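Local coordinates for protein unsaturated chondroitin disaccharide hydrolase (Streptococcus agalactiae, PDB 3ANK) that hydrolyses unsaturated hyaluronan, chondroitin and heparin disaccharides, releasing the 4,5-unsaturated uronic acid, with a preference for sulfated glycosaminoglycans, at residues A[49-54]-A[64-69]; A[68-73]-A[376-381]. The protein carries 1 engineered substitution. All blocks are in the same frame, centred on the assembly; numbering follows the deposited sequence.

In the fold
Both contacts belong to the (alpha/alpha)6 barrel and are joined through Glu68 and Trp69, which they share; their centres lie about 9 Å apart. Interaction 1 comes first along the chain, pairing strand 51-52 with strand 63-64 and the loop that leads to helix 71-85, about 17 Å from the chain centre. Interaction 2 carries on from that loop into the start of helix 71-85 and meets the start of helix 377-391, some 300 residues later, only about 9 Å from the centre. A probable backbone bond from Ile377 N to Pro54 O, 2.8 Å, ties the two together. Together they lead from the outer hairpin inward to Trp69, which lies against the bound unsaturated uronate.

Interaction 1 (A[49-54]-A[64-69]); sequences EEYPTP and MDNTEW. With GCD (4-deoxy-alpha-L-threo-hex-4-enopyranuronic acid), chain B.
Tyr51 and Met64 form the antiparallel bridge of a two-stranded hairpin that precedes helix 71-85 in the (alpha/alpha)6 barrel. They are a hydrogen-bonded pair, with Tyr51 N giving to Met64 O (2.9 Å) and Met64 N giving back to Tyr51 O (2.8 Å). Their side chains leave on the same face of the sheet. Met64 has its CG wedged between its own backbone N and carbonyl carbon (chi1 71°), and the chain runs along the opposite strand: CG lies against Pro52 O and SD comes 4.0 Å from Thr53 CA, with Pro54 CD just beyond. The Tyr51 ring takes Met64 O at its edge, in plane, while Asn66 CB approaches CE1 obliquely at 3.8 Å. The Asn66 amide, its plane turned 40° from the ring, is held by Arg104 and Ser100 of helix 88-106.

Past the bridge the segments part, and Thr67 OG1 donates to Asp65 OD2 from above the carboxylate plane. The segments meet again where Pro54 CG rests on Glu68 CD, the two side chains crossing at about a right angle. Glu68 OE1 takes the backbone N of the pocket residue Trp69 on its anti lone pair, 2.9 Å. Trp69 then lays one indole face along the uronate ring, its CH2 3.5 Å from GCD C4.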
ATOM      1  N   GLU A  49      -3.820  13.392 -19.308  1.00 25.90           N
ATOM      2  CA  GLU A  49      -4.564  12.137 -19.195  1.00 25.72           C
ATOM      3  C   GLU A  49      -3.649  10.913 -19.129  1.00 25.04           C
ATOM      4  O   GLU A  49      -4.111   9.772 -19.149  1.00 24.91           O
ATOM      5  CB  GLU A  49      -5.593  12.002 -20.314  1.00 26.32           C
ATOM      6  CG  GLU A  49      -6.652  13.087 -20.245  1.00 28.97           C
ATOM      7  CD  GLU A  49      -7.697  12.953 -21.324  1.00 32.88           C
ATOM      8  OE1 GLU A  49      -7.912  11.821 -21.804  1.00 35.85           O
ATOM      9  OE2 GLU A  49      -8.305  13.977 -21.690  1.00 34.25           O
ATOM     10  N   GLU A  50      -2.348  11.162 -19.036  0.50 24.68           N
ATOM     11  CA  GLU A  50      -1.371  10.091 -18.906  0.50 24.55           C
ATOM     12  C   GLU A  50      -1.003   9.844 -17.440  0.50 24.01           C
ATOM     13  O   GLU A  50      -1.704  10.299 -16.534  0.50 23.79           O
ATOM     14  CB  GLU A  50      -0.129  10.399 -19.740  0.50 24.55           C
ATOM     15  CG  GLU A  50      -0.409  10.412 -21.230  0.50 25.60           C
ATOM     16  CD  GLU A  50      -1.073   9.133 -21.698  0.50 26.47           C
ATOM     17  OE1 GLU A  50      -1.884   9.196 -22.641  0.50 27.63           O
ATOM     18  OE2 GLU A  50      -0.794   8.061 -21.118  0.50 27.45           O
ATOM     19  N   TYR A  51       0.085   9.115 -17.213  1.00 23.63           N
ATOM     20  CA  TYR A  51       0.434   8.678 -15.854  1.00 22.93           C
ATOM     21  C   TYR A  51       1.899   8.873 -15.488  1.00 22.29           C
ATOM     22  O   TYR A  51       2.745   8.985 -16.361  1.00 22.72           O
ATOM     23  CB  TYR A  51       0.092   7.196 -15.708  1.00 22.67           C
ATOM     24  CG  TYR A  51      -1.348   6.906 -16.029  1.00 22.83           C
ATOM     25  CD1 TYR A  51      -1.775   6.789 -17.345  1.00 22.55           C
ATOM     26  CD2 TYR A  51      -2.290   6.769 -15.013  1.00 21.21           C
ATOM     27  CE1 TYR A  51      -3.107   6.536 -17.641  1.00 22.88           C
ATOM     28  CE2 TYR A  51      -3.607   6.525 -15.298  1.00 21.27           C
ATOM     29  CZ  TYR A  51      -4.013   6.410 -16.608  1.00 22.29           C
ATOM     30  OH  TYR A  51      -5.324   6.167 -16.883  1.00 22.23           O
ATOM     31  N   PRO A  52       2.203   8.889 -14.182  1.00 21.59           N
ATOM     32  CA  PRO A  52       3.611   8.872 -13.768  1.00 21.18           C
ATOM     33  C   PRO A  52       4.228   7.485 -13.976  1.00 20.67           C
ATOM     34  O   PRO A  52       3.507   6.493 -14.019  1.00 19.90           O
ATOM     35  CB  PRO A  52       3.556   9.205 -12.272  1.00 21.15           C
ATOM     36  CG  PRO A  52       2.161   8.815 -11.832  1.00 21.92           C
ATOM     37  CD  PRO A  52       1.265   8.980 -13.048  1.00 21.40           C
ATOM     38  N   THR A  53       5.548   7.428 -14.125  1.00 20.17           N
ATOM     39  CA  THR A  53       6.251   6.159 -14.088  1.00 20.49           C
ATOM     40  C   THR A  53       6.203   5.645 -12.645  1.00 20.37           C
ATOM     41  O   THR A  53       5.937   6.419 -11.732  1.00 20.78           O
ATOM     42  CB  THR A  53       7.706   6.329 -14.531  1.00 20.52           C
ATOM     43  OG1 THR A  53       8.261   7.492 -13.895  1.00 20.46           O
ATOM     44  CG2 THR A  53       7.785   6.495 -16.051  1.00 20.43           C
ATOM     45  N   PRO A  54       6.442   4.340 -12.431  1.00 20.47           N
ATOM     46  CA  PRO A  54       6.369   3.817 -11.063  1.00 20.33           C
ATOM     47  C   PRO A  54       7.182   4.654 -10.077  1.00 20.41           C
ATOM     48  O   PRO A  54       6.730   4.946  -8.967  1.00 19.85           O
ATOM     49  CB  PRO A  54       6.976   2.421 -11.207  1.00 20.43           C
ATOM     50  CG  PRO A  54       6.548   1.996 -12.555  1.00 20.16           C
ATOM     51  CD  PRO A  54       6.647   3.259 -13.416  1.00 20.45           C
ATOM     52  N   MET A  64       4.030   8.279 -18.771  1.00 26.60           N
ATOM     53  CA  MET A  64       3.844   7.021 -19.475  1.00 26.58           C
ATOM     54  C   MET A  64       2.366   6.724 -19.700  1.00 26.66           C
ATOM     55  O   MET A  64       1.481   7.404 -19.159  1.00 26.85           O
ATOM     56  CB  MET A  64       4.482   5.871 -18.690  1.00 26.61           C
ATOM     57  CG  MET A  64       3.705   5.520 -17.411  1.00 27.11           C
ATOM     58  SD  MET A  64       4.179   3.958 -16.640  1.00 27.50           S
ATOM     59  CE  MET A  64       3.797   2.804 -17.957  1.00 28.15           C
ATOM     60  N   ASP A  65       2.100   5.691 -20.490  1.00 26.44           N
ATOM     61  CA  ASP A  65       0.734   5.269 -20.767  1.00 26.50           C
ATOM     62  C   ASP A  65       0.256   4.259 -19.726  1.00 25.82           C
ATOM     63  O   ASP A  65       0.952   3.979 -18.758  1.00 25.97           O
ATOM     64  CB  ASP A  65       0.635   4.673 -22.169  1.00 26.72           C
ATOM     65  CG  ASP A  65       1.521   3.461 -22.348  1.00 28.72           C
ATOM     66  OD1 ASP A  65       1.443   2.824 -23.426  1.00 32.10           O
ATOM     67  OD2 ASP A  65       2.299   3.140 -21.417  1.00 28.75           O
ATOM     68  N   ASN A  66      -0.924   3.699 -19.942  1.00 25.42           N
ATOM     69  CA  ASN A  66      -1.543   2.834 -18.948  1.00 24.98           C
ATOM     70  C   ASN A  66      -1.151   1.365 -19.076  1.00 24.37           C
ATOM     71  O   ASN A  66      -1.981   0.518 -19.398  1.00 24.20           O
ATOM     72  CB  ASN A  66      -3.071   3.003 -18.978  1.00 24.74           C
ATOM     73  CG  ASN A  66      -3.736   2.499 -17.709  1.00 24.68           C
ATOM     74  OD1 ASN A  66      -3.100   1.840 -16.884  1.00 23.73           O
ATOM     75  ND2 ASN A  66      -5.022   2.804 -17.547  1.00 23.56           N
ATOM     76  N   THR A  67       0.109   1.063 -18.776  1.00 24.36           N
ATOM     77  CA  THR A  67       0.655  -0.269 -19.021  1.00 24.15           C
ATOM     78  C   THR A  67       1.567  -0.811 -17.912  1.00 23.88           C
ATOM     79  O   THR A  67       2.253  -1.814 -18.115  1.00 23.96           O
ATOM     80  CB  THR A  67       1.442  -0.293 -20.352  1.00 24.39           C
ATOM     81  OG1 THR A  67       2.561   0.593 -20.255  1.00 25.60           O
ATOM     82  CG2 THR A  67       0.565   0.164 -21.508  1.00 24.91           C
ATOM     83  N   GLU A  68       1.587  -0.163 -16.746  1.00 23.33           N
ATOM     84  CA  GLU A  68       2.400  -0.640 -15.613  1.00 22.94           C
ATOM     85  C   GLU A  68       1.517  -1.228 -14.516  1.00 22.57           C
ATOM     86  O   GLU A  68       0.306  -1.290 -14.677  1.00 22.87           O
ATOM     87  CB  GLU A  68       3.278   0.486 -15.051  1.00 23.01           C
ATOM     88  CG  GLU A  68       4.723   0.446 -15.540  1.00 24.33           C
ATOM     89  CD  GLU A  68       5.506  -0.723 -14.951  1.00 25.19           C
ATOM     90  OE1 GLU A  68       4.910  -1.569 -14.248  1.00 25.76           O
ATOM     91  OE2 GLU A  68       6.725  -0.790 -15.172  1.00 25.93           O
ATOM     92  N   TRP A  69       2.110  -1.672 -13.411  1.00 21.90           N
ATOM     93  CA  TRP A  69       1.313  -2.196 -12.292  1.00 21.47           C
ATOM     94  C   TRP A  69       0.902  -1.055 -11.356  1.00 20.86           C
ATOM     95  O   TRP A  69       0.149  -1.256 -10.404  1.00 20.97           O
ATOM     96  CB  TRP A  69       2.084  -3.276 -11.509  1.00 21.49           C
ATOM     97  CG  TRP A  69       3.250  -2.769 -10.703  1.00 22.23           C
ATOM     98  CD1 TRP A  69       4.520  -2.546 -11.153  1.00 23.28           C
ATOM     99  CD2 TRP A  69       3.258  -2.432  -9.301  1.00 23.07           C
ATOM    100  NE1 TRP A  69       5.315  -2.087 -10.126  1.00 23.29           N
ATOM    101  CE2 TRP A  69       4.566  -2.007  -8.981  1.00 23.49           C
ATOM    102  CE3 TRP A  69       2.283  -2.440  -8.290  1.00 22.93           C
ATOM    103  CZ2 TRP A  69       4.931  -1.598  -7.695  1.00 23.77           C
ATOM    104  CZ3 TRP A  69       2.643  -2.040  -7.016  1.00 23.97           C
ATOM    105  CH2 TRP A  69       3.961  -1.618  -6.728  1.00 24.34           C
TER
HETATM  106  C1  GCD B   2       5.637  -5.684  -8.353  1.00 36.90           C
HETATM  107  C2  GCD B   2       4.538  -6.569  -7.794  1.00 36.20           C
HETATM  108  C3  GCD B   2       3.576  -5.718  -6.975  1.00 35.14           C
HETATM  109  C4  GCD B   2       4.411  -5.025  -5.913  1.00 33.66           C
HETATM  110  C5  GCD B   2       5.753  -4.750  -6.140  1.00 32.75           C
HETATM  111  C6  GCD B   2       6.554  -4.091  -5.036  1.00 29.81           C
HETATM  112  O2  GCD B   2       3.844  -7.185  -8.874  1.00 36.30           O
HETATM  113  O3  GCD B   2       2.611  -6.560  -6.334  1.00 35.34           O
HETATM  114  O5  GCD B   2       6.385  -5.015  -7.325  1.00 35.53           O
HETATM  115  O6A GCD B   2       7.743  -3.817  -5.279  1.00 28.82           O
HETATM  116  O6B GCD B   2       5.973  -3.829  -3.963  1.00 28.65           O

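Interaction 2 (A[68-73]-A[376-381]); sequences EWTNGF and NIWGDY. With GCD (4-deoxy-alpha-L-threo-hex-4-enopyranuronic acid), chain B.
Phe73 packs under Trp378 where the first turn of helix 71-85 meets that of helix 377-391, a buried contact made largely of apolar and aromatic side chains, with no hydrogen bond between the two segments. The tight centre is a CH-pi contact: Trp378 CB sits 3.6 Å from the centroid of the Phe73 ring, only 11° off its normal. Around it, Phe73 CB reaches Ile377 CG1 and Phe73 CD1 meets Tyr381 CB at 3.8 Å; the Phe73 and Tyr381 rings meet obliquely. Thr70 packs beside it, with CB against Ile377 CG2 (3.5 Å) and CG2 against Trp378 CE3 (3.7 Å).

Toward the sugar pocket the fit is less face-on: the six-membered rings of Trp69 and Trp378 meet obliquely with centroids 5.1 Å apart and planes at 34°, Trp69 CZ2 lying 3.8 Å from Trp378 CZ3. Thr70 CG2 sits over one face of the Trp69 indole, and the sugar occupies the opposite face. Tyr364 accepts the indole N-H of Trp69, which helps fix the ring's rotation.

Asn376 N-caps helix 377-391, its OD1 taking Gly379 N at 2.7 Å. The same oxygen lies over the face of Trp378 opposite Trp69, near the rim. With chi1 of 58°, the Trp378 indole is turned back over this helix start and toward Trp69. Trp69 lines the sugar pocket of this family 88 (alpha/alpha)6 barrel, with Trp378 behind it in the second shell.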
ATOM      1  N   GLU A  68       1.587  -0.163 -16.746  1.00 23.33           N
ATOM      2  CA  GLU A  68       2.400  -0.640 -15.613  1.00 22.94           C
ATOM      3  C   GLU A  68       1.517  -1.228 -14.516  1.00 22.57           C
ATOM      4  O   GLU A  68       0.306  -1.290 -14.677  1.00 22.87           O
ATOM      5  CB  GLU A  68       3.278   0.486 -15.051  1.00 23.01           C
ATOM      6  CG  GLU A  68       4.723   0.446 -15.540  1.00 24.33           C
ATOM      7  CD  GLU A  68       5.506  -0.723 -14.951  1.00 25.19           C
ATOM      8  OE1 GLU A  68       4.910  -1.569 -14.248  1.00 25.76           O
ATOM      9  OE2 GLU A  68       6.725  -0.790 -15.172  1.00 25.93           O
ATOM     10  N   TRP A  69       2.110  -1.672 -13.411  1.00 21.90           N
ATOM     11  CA  TRP A  69       1.313  -2.196 -12.292  1.00 21.47           C
ATOM     12  C   TRP A  69       0.902  -1.055 -11.356  1.00 20.86           C
ATOM     13  O   TRP A  69       0.149  -1.256 -10.404  1.00 20.97           O
ATOM     14  CB  TRP A  69       2.084  -3.276 -11.509  1.00 21.49           C
ATOM     15  CG  TRP A  69       3.250  -2.769 -10.703  1.00 22.23           C
ATOM     16  CD1 TRP A  69       4.520  -2.546 -11.153  1.00 23.28           C
ATOM     17  CD2 TRP A  69       3.258  -2.432  -9.301  1.00 23.07           C
ATOM     18  NE1 TRP A  69       5.315  -2.087 -10.126  1.00 23.29           N
ATOM     19  CE2 TRP A  69       4.566  -2.007  -8.981  1.00 23.49           C
ATOM     20  CE3 TRP A  69       2.283  -2.440  -8.290  1.00 22.93           C
ATOM     21  CZ2 TRP A  69       4.931  -1.598  -7.695  1.00 23.77           C
ATOM     22  CZ3 TRP A  69       2.643  -2.040  -7.016  1.00 23.97           C
ATOM     23  CH2 TRP A  69       3.961  -1.618  -6.728  1.00 24.34           C
ATOM     24  N   THR A  70       1.385   0.147 -11.654  1.00 19.95           N
ATOM     25  CA  THR A  70       1.320   1.244 -10.701  1.00 19.54           C
ATOM     26  C   THR A  70       0.354   2.355 -11.099  1.00 19.38           C
ATOM     27  O   THR A  70       0.125   3.289 -10.325  1.00 19.17           O
ATOM     28  CB  THR A  70       2.698   1.871 -10.521  1.00 19.64           C
ATOM     29  OG1 THR A  70       3.236   2.157 -11.814  1.00 19.51           O
ATOM     30  CG2 THR A  70       3.631   0.919  -9.796  1.00 18.45           C
ATOM     31  N   ASN A  71      -0.226   2.251 -12.291  1.00 18.57           N
ATOM     32  CA  ASN A  71      -1.032   3.343 -12.818  1.00 18.38           C
ATOM     33  C   ASN A  71      -2.175   3.768 -11.899  1.00 18.13           C
ATOM     34  O   ASN A  71      -2.507   4.960 -11.818  1.00 18.02           O
ATOM     35  CB  ASN A  71      -1.534   3.013 -14.223  1.00 18.31           C
ATOM     36  CG  ASN A  71      -0.399   2.811 -15.190  1.00 19.34           C
ATOM     37  OD1 ASN A  71      -0.007   3.736 -15.918  1.00 21.94           O
ATOM     38  ND2 ASN A  71       0.195   1.627 -15.156  1.00 18.21           N
ATOM     39  N   GLY A  72      -2.769   2.793 -11.212  1.00 17.83           N
ATOM     40  CA  GLY A  72      -3.912   3.051 -10.334  1.00 17.32           C
ATOM     41  C   GLY A  72      -3.614   3.960  -9.153  1.00 16.89           C
ATOM     42  O   GLY A  72      -4.500   4.649  -8.652  1.00 16.73           O
ATOM     43  N   PHE A  73      -2.372   3.935  -8.686  1.00 16.68           N
ATOM     44  CA  PHE A  73      -1.963   4.757  -7.554  1.00 16.83           C
ATOM     45  C   PHE A  73      -2.030   6.241  -7.905  1.00 16.35           C
ATOM     46  O   PHE A  73      -2.290   7.075  -7.041  1.00 15.91           O
ATOM     47  CB  PHE A  73      -0.549   4.376  -7.089  1.00 16.39           C
ATOM     48  CG  PHE A  73      -0.461   2.987  -6.504  1.00 16.70           C
ATOM     49  CD1 PHE A  73      -1.173   2.653  -5.352  1.00 16.95           C
ATOM     50  CD2 PHE A  73       0.324   2.018  -7.101  1.00 15.59           C
ATOM     51  CE1 PHE A  73      -1.095   1.365  -4.810  1.00 16.89           C
ATOM     52  CE2 PHE A  73       0.410   0.738  -6.565  1.00 16.88           C
ATOM     53  CZ  PHE A  73      -0.287   0.415  -5.415  1.00 17.04           C
ATOM     54  N   ASN A 376       8.219   7.246  -5.312  1.00 18.10           N
ATOM     55  CA  ASN A 376       7.461   6.279  -6.090  1.00 17.53           C
ATOM     56  C   ASN A 376       5.978   6.536  -5.902  1.00 17.42           C
ATOM     57  O   ASN A 376       5.555   7.145  -4.899  1.00 17.22           O
ATOM     58  CB  ASN A 376       7.843   4.838  -5.746  1.00 16.99           C
ATOM     59  CG  ASN A 376       7.741   4.544  -4.265  1.00 16.96           C
ATOM     60  OD1 ASN A 376       6.676   4.694  -3.655  1.00 17.25           O
ATOM     61  ND2 ASN A 376       8.849   4.116  -3.676  1.00 15.45           N
ATOM     62  N   ILE A 377       5.191   6.105  -6.880  1.00 16.84           N
ATOM     63  CA  ILE A 377       3.798   6.499  -6.927  1.00 16.60           C
ATOM     64  C   ILE A 377       2.942   5.779  -5.863  1.00 16.32           C
ATOM     65  O   ILE A 377       1.954   6.344  -5.369  1.00 16.17           O
ATOM     66  CB  ILE A 377       3.223   6.320  -8.350  1.00 16.18           C
ATOM     67  CG1 ILE A 377       1.846   6.991  -8.466  1.00 16.55           C
ATOM     68  CG2 ILE A 377       3.187   4.828  -8.713  1.00 16.88           C
ATOM     69  CD1 ILE A 377       1.840   8.492  -8.114  1.00 16.48           C
ATOM     70  N   TRP A 378       3.307   4.550  -5.499  1.00 15.54           N
ATOM     71  CA  TRP A 378       2.567   3.880  -4.416  1.00 15.48           C
ATOM     72  C   TRP A 378       2.890   4.543  -3.072  1.00 14.91           C
ATOM     73  O   TRP A 378       2.015   4.690  -2.229  1.00 14.28           O
ATOM     74  CB  TRP A 378       2.811   2.360  -4.367  1.00 15.63           C
ATOM     75  CG  TRP A 378       4.260   1.993  -4.212  1.00 16.84           C
ATOM     76  CD1 TRP A 378       4.925   1.711  -3.046  1.00 16.46           C
ATOM     77  CD2 TRP A 378       5.230   1.897  -5.262  1.00 17.05           C
ATOM     78  NE1 TRP A 378       6.253   1.441  -3.318  1.00 16.58           N
ATOM     79  CE2 TRP A 378       6.464   1.556  -4.666  1.00 15.99           C
ATOM     80  CE3 TRP A 378       5.181   2.085  -6.650  1.00 16.84           C
ATOM     81  CZ2 TRP A 378       7.631   1.385  -5.414  1.00 17.23           C
ATOM     82  CZ3 TRP A 378       6.344   1.911  -7.387  1.00 16.62           C
ATOM     83  CH2 TRP A 378       7.548   1.561  -6.769  1.00 16.99           C
ATOM     84  N   GLY A 379       4.139   4.963  -2.893  1.00 14.64           N
ATOM     85  CA  GLY A 379       4.522   5.724  -1.703  1.00 14.29           C
ATOM     86  C   GLY A 379       3.712   7.004  -1.575  1.00 14.37           C
ATOM     87  O   GLY A 379       3.236   7.349  -0.492  1.00 13.64           O
ATOM     88  N   ASP A 380       3.561   7.711  -2.687  1.00 13.82           N
ATOM     89  CA  ASP A 380       2.790   8.945  -2.697  1.00 13.94           C
ATOM     90  C   ASP A 380       1.341   8.648  -2.348  1.00 13.34           C
ATOM     91  O   ASP A 380       0.729   9.366  -1.557  1.00 13.96           O
ATOM     92  CB  ASP A 380       2.838   9.603  -4.082  1.00 13.96           C
ATOM     93  CG  ASP A 380       4.185  10.199  -4.396  1.00 14.91           C
ATOM     94  OD1 ASP A 380       5.053  10.270  -3.493  1.00 14.56           O
ATOM     95  OD2 ASP A 380       4.378  10.580  -5.562  1.00 16.49           O
ATOM     96  N   TYR A 381       0.801   7.594  -2.947  1.00 13.02           N
ATOM     97  CA  TYR A 381      -0.579   7.206  -2.695  1.00 12.75           C
ATOM     98  C   TYR A 381      -0.821   6.874  -1.219  1.00 12.66           C
ATOM     99  O   TYR A 381      -1.764   7.388  -0.608  1.00 12.46           O
ATOM    100  CB  TYR A 381      -1.043   6.036  -3.571  1.00 12.96           C
ATOM    101  CG  TYR A 381      -2.410   5.604  -3.107  1.00 13.66           C
ATOM    102  CD1 TYR A 381      -2.551   4.594  -2.157  1.00 12.95           C
ATOM    103  CD2 TYR A 381      -3.551   6.289  -3.522  1.00 12.92           C
ATOM    104  CE1 TYR A 381      -3.794   4.230  -1.687  1.00 14.41           C
ATOM    105  CE2 TYR A 381      -4.803   5.940  -3.052  1.00 15.36           C
ATOM    106  CZ  TYR A 381      -4.919   4.909  -2.131  1.00 14.64           C
ATOM    107  OH  TYR A 381      -6.156   4.570  -1.648  1.00 13.43           O
TER
HETATM  108  C1  GCD B   2       5.637  -5.684  -8.353  1.00 36.90           C
HETATM  109  C2  GCD B   2       4.538  -6.569  -7.794  1.00 36.20           C
HETATM  110  C3  GCD B   2       3.576  -5.718  -6.975  1.00 35.14           C
HETATM  111  C4  GCD B   2       4.411  -5.025  -5.913  1.00 33.66           C
HETATM  112  C5  GCD B   2       5.753  -4.750  -6.140  1.00 32.75           C
HETATM  113  C6  GCD B   2       6.554  -4.091  -5.036  1.00 29.81           C
HETATM  114  O2  GCD B   2       3.844  -7.185  -8.874  1.00 36.30           O
HETATM  115  O3  GCD B   2       2.611  -6.560  -6.334  1.00 35.34           O
HETATM  116  O5  GCD B   2       6.385  -5.015  -7.325  1.00 35.53           O
HETATM  117  O6A GCD B   2       7.743  -3.817  -5.279  1.00 28.82           O
HETATM  118  O6B GCD B   2       5.973  -3.829  -3.963  1.00 28.65           O